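Side-chain contact in G/U mismatch-specific DNA glycosylase (Deinococcus radiodurans, PDB 2C2Q), which belongs to the uracil-DNA glycosylase superfamily and is named a mismatch-specific DNA glycosylase: residues Asn51-Trp54 against Arg55-Ala59. The protein carries 1 engineered substitution. Numbering follows the deposited sequence.
Sequences NKFW and RTLHA
With chi1 of T56 at -59°, OG1 lies beside its own backbone N, and both reach the carbonyl oxygen of K52. K52 O is thus gripped by two donors of one residue. T56 N comes almost straight on to it. T56 OG1 donates to K52 O from above the carbonyl plane at 2.8 Å.

In F53 the ring leaves with CG anti to the backbone N (chi1 -178°), which carries it to the side taken by L57. On the apolar side L57 meets F53 four residues back and W54 three residues back. L57 CD2 sits over one face of the F53 ring as a CH-pi contact, 4.0 Å from the centroid. L57 CD1 touches F53 CE2 at 3.6 Å and also meets W54 CZ3 at 4.0 Å. L57 and W54 run side by side here. L30 of strand 28-32 packs on both F53 and L57, so this side of helix 53-59 faces the central sheet.

N51 stands before the helix and caps it: OD1 accepts from F53 N at 2.9 Å, in the carbonyl plane. T160 OG1 also bonds to N51 OD1. A water receives from R55 N and donates to N51 O, linking the first turn to the loop. The R55 chain bends at chi3 and brings one guanidinium face over K52 CA. K52 NZ turns away from R55 and hydrogen-bonds to H165 ND1.

The cap, the water and the T56 hydroxyl therefore engage polar backbone atoms where the helix starts, and the L57 methyls pack the following turn against the rings of F53 and W54.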
ATOM      1  N   ASN A  51      -4.344  -4.949  13.646  1.00 18.30           N
ATOM      2  CA  ASN A  51      -4.130  -4.006  12.572  1.00 16.62           C
ATOM      3  C   ASN A  51      -5.471  -3.821  11.864  1.00 15.92           C
ATOM      4  O   ASN A  51      -6.115  -4.816  11.533  1.00 17.34           O
ATOM      5  CB  ASN A  51      -3.054  -4.527  11.560  1.00 14.78           C
ATOM      6  CG  ASN A  51      -2.664  -3.438  10.586  1.00 15.46           C
ATOM      7  OD1 ASN A  51      -3.513  -2.970   9.817  1.00 15.57           O
ATOM      8  ND2 ASN A  51      -1.405  -2.977  10.638  1.00 15.35           N
ATOM      9  N   LYS A  52      -5.894  -2.566  11.623  1.00 17.84           N
ATOM     10  CA  LYS A  52      -7.259  -2.269  11.106  1.00 18.32           C
ATOM     11  C   LYS A  52      -7.365  -2.362   9.568  1.00 17.24           C
ATOM     12  O   LYS A  52      -8.418  -2.102   9.005  1.00 15.13           O
ATOM     13  CB  LYS A  52      -7.705  -0.821  11.481  1.00 20.12           C
ATOM     14  CG  LYS A  52      -7.635  -0.504  12.950  1.00 23.95           C
ATOM     15  CD  LYS A  52      -8.289   0.897  13.227  1.00 23.61           C
ATOM     16  CE  LYS A  52      -7.204   1.828  13.692  1.00 30.32           C
ATOM     17  NZ  LYS A  52      -6.693   1.436  15.014  1.00 35.80           N
ATOM     18  N   PHE A  53      -6.263  -2.727   8.857  1.00 13.37           N
ATOM     19  CA  PHE A  53      -6.282  -2.634   7.410  1.00 12.89           C
ATOM     20  C   PHE A  53      -7.445  -3.418   6.746  1.00 12.88           C
ATOM     21  O   PHE A  53      -8.168  -2.823   5.914  1.00 14.80           O
ATOM     22  CB  PHE A  53      -4.957  -3.211   6.887  1.00 13.06           C
ATOM     23  CG  PHE A  53      -4.818  -3.144   5.384  1.00 12.89           C
ATOM     24  CD1 PHE A  53      -4.361  -2.003   4.735  1.00 13.34           C
ATOM     25  CD2 PHE A  53      -5.050  -4.310   4.611  1.00 14.16           C
ATOM     26  CE1 PHE A  53      -4.193  -1.998   3.328  1.00 14.47           C
ATOM     27  CE2 PHE A  53      -4.891  -4.279   3.225  1.00 13.51           C
ATOM     28  CZ  PHE A  53      -4.484  -3.152   2.597  1.00 11.99           C
ATOM     29  N   TRP A  54      -7.574  -4.719   7.011  1.00 15.16           N
ATOM     30  CA  TRP A  54      -8.587  -5.582   6.338  1.00 15.78           C
ATOM     31  C   TRP A  54     -10.039  -5.124   6.639  1.00 16.79           C
ATOM     32  O   TRP A  54     -10.831  -4.957   5.708  1.00 18.25           O
ATOM     33  CB  TRP A  54      -8.382  -7.043   6.617  1.00 15.68           C
ATOM     34  CG  TRP A  54      -7.066  -7.507   6.058  1.00 13.10           C
ATOM     35  CD1 TRP A  54      -5.984  -7.870   6.772  1.00 16.35           C
ATOM     36  CD2 TRP A  54      -6.680  -7.580   4.650  1.00 17.97           C
ATOM     37  NE1 TRP A  54      -4.939  -8.215   5.925  1.00 13.80           N
ATOM     38  CE2 TRP A  54      -5.311  -8.002   4.624  1.00 14.62           C
ATOM     39  CE3 TRP A  54      -7.328  -7.300   3.428  1.00 16.36           C
ATOM     40  CZ2 TRP A  54      -4.621  -8.252   3.430  1.00 16.47           C
ATOM     41  CZ3 TRP A  54      -6.624  -7.512   2.223  1.00 17.74           C
ATOM     42  CH2 TRP A  54      -5.278  -7.981   2.244  1.00 13.10           C
ATOM     43  N   ARG A  55     -10.267  -4.777   7.896  1.00 17.92           N
ATOM     44  CA  ARG A  55     -11.572  -4.147   8.316  1.00 20.58           C
ATOM     45  C   ARG A  55     -11.806  -2.870   7.513  1.00 19.41           C
ATOM     46  O   ARG A  55     -12.910  -2.651   6.985  1.00 19.76           O
ATOM     47  CB  ARG A  55     -11.486  -3.799   9.789  1.00 20.14           C
ATOM     48  CG  ARG A  55     -12.702  -3.126  10.453  1.00 27.35           C
ATOM     49  CD  ARG A  55     -12.420  -3.039  12.003  1.00 28.30           C
ATOM     50  NE  ARG A  55     -11.304  -3.969  12.317  1.00 38.77           N
ATOM     51  CZ  ARG A  55     -10.353  -3.773  13.237  1.00 43.43           C
ATOM     52  NH1 ARG A  55     -10.376  -2.689  14.026  1.00 41.83           N
ATOM     53  NH2 ARG A  55      -9.384  -4.683  13.394  1.00 43.42           N
ATOM     54  N   THR A  56     -10.789  -1.999   7.438  1.00 17.88           N
ATOM     55  CA  THR A  56     -10.919  -0.730   6.780  1.00 18.46           C
ATOM     56  C   THR A  56     -11.240  -0.879   5.299  1.00 18.22           C
ATOM     57  O   THR A  56     -12.156  -0.251   4.788  1.00 19.10           O
ATOM     58  CB  THR A  56      -9.661   0.182   7.038  1.00 17.56           C
ATOM     59  OG1 THR A  56      -9.499   0.387   8.467  1.00 20.47           O
ATOM     60  CG2 THR A  56      -9.786   1.561   6.369  1.00 19.41           C
ATOM     61  N   LEU A  57     -10.528  -1.757   4.581  1.00 17.87           N
ATOM     62  CA  LEU A  57     -10.921  -1.954   3.183  1.00 18.56           C
ATOM     63  C   LEU A  57     -12.406  -2.331   3.019  1.00 17.50           C
ATOM     64  O   LEU A  57     -13.012  -1.890   2.050  1.00 19.25           O
ATOM     65  CB  LEU A  57     -10.086  -3.076   2.534  1.00 17.29           C
ATOM     66  CG  LEU A  57      -8.567  -2.897   2.387  1.00 20.51           C
ATOM     67  CD1 LEU A  57      -7.965  -3.850   1.376  1.00 16.67           C
ATOM     68  CD2 LEU A  57      -7.943  -1.569   2.292  1.00 17.89           C
ATOM     69  N   HIS A  58     -12.914  -3.197   3.891  1.00 20.09           N
ATOM     70  CA  HIS A  58     -14.343  -3.618   3.886  1.00 21.99           C
ATOM     71  C   HIS A  58     -15.228  -2.397   4.212  1.00 22.97           C
ATOM     72  O   HIS A  58     -16.195  -2.105   3.470  1.00 23.88           O
ATOM     73  CB  HIS A  58     -14.583  -4.694   4.899  1.00 23.48           C
ATOM     74  CG  HIS A  58     -15.984  -5.224   4.879  1.00 24.86           C
ATOM     75  ND1 HIS A  58     -16.566  -5.829   5.977  1.00 29.44           N
ATOM     76  CD2 HIS A  58     -16.899  -5.268   3.882  1.00 25.69           C
ATOM     77  CE1 HIS A  58     -17.795  -6.205   5.656  1.00 27.03           C
ATOM     78  NE2 HIS A  58     -18.021  -5.880   4.392  1.00 24.37           N
ATOM     79  N   ALA A  59     -14.855  -1.676   5.278  1.00 24.25           N
ATOM     80  CA  ALA A  59     -15.631  -0.521   5.800  1.00 24.44           C
ATOM     81  C   ALA A  59     -15.875   0.497   4.706  1.00 24.64           C
ATOM     82  O   ALA A  59     -17.000   1.061   4.619  1.00 25.14           O
ATOM     83  CB  ALA A  59     -14.904   0.173   6.963  1.00 24.78           C
TER
HETATM   84  O   HOH W   1      -8.514  -5.415  10.005  1.00 20.93           O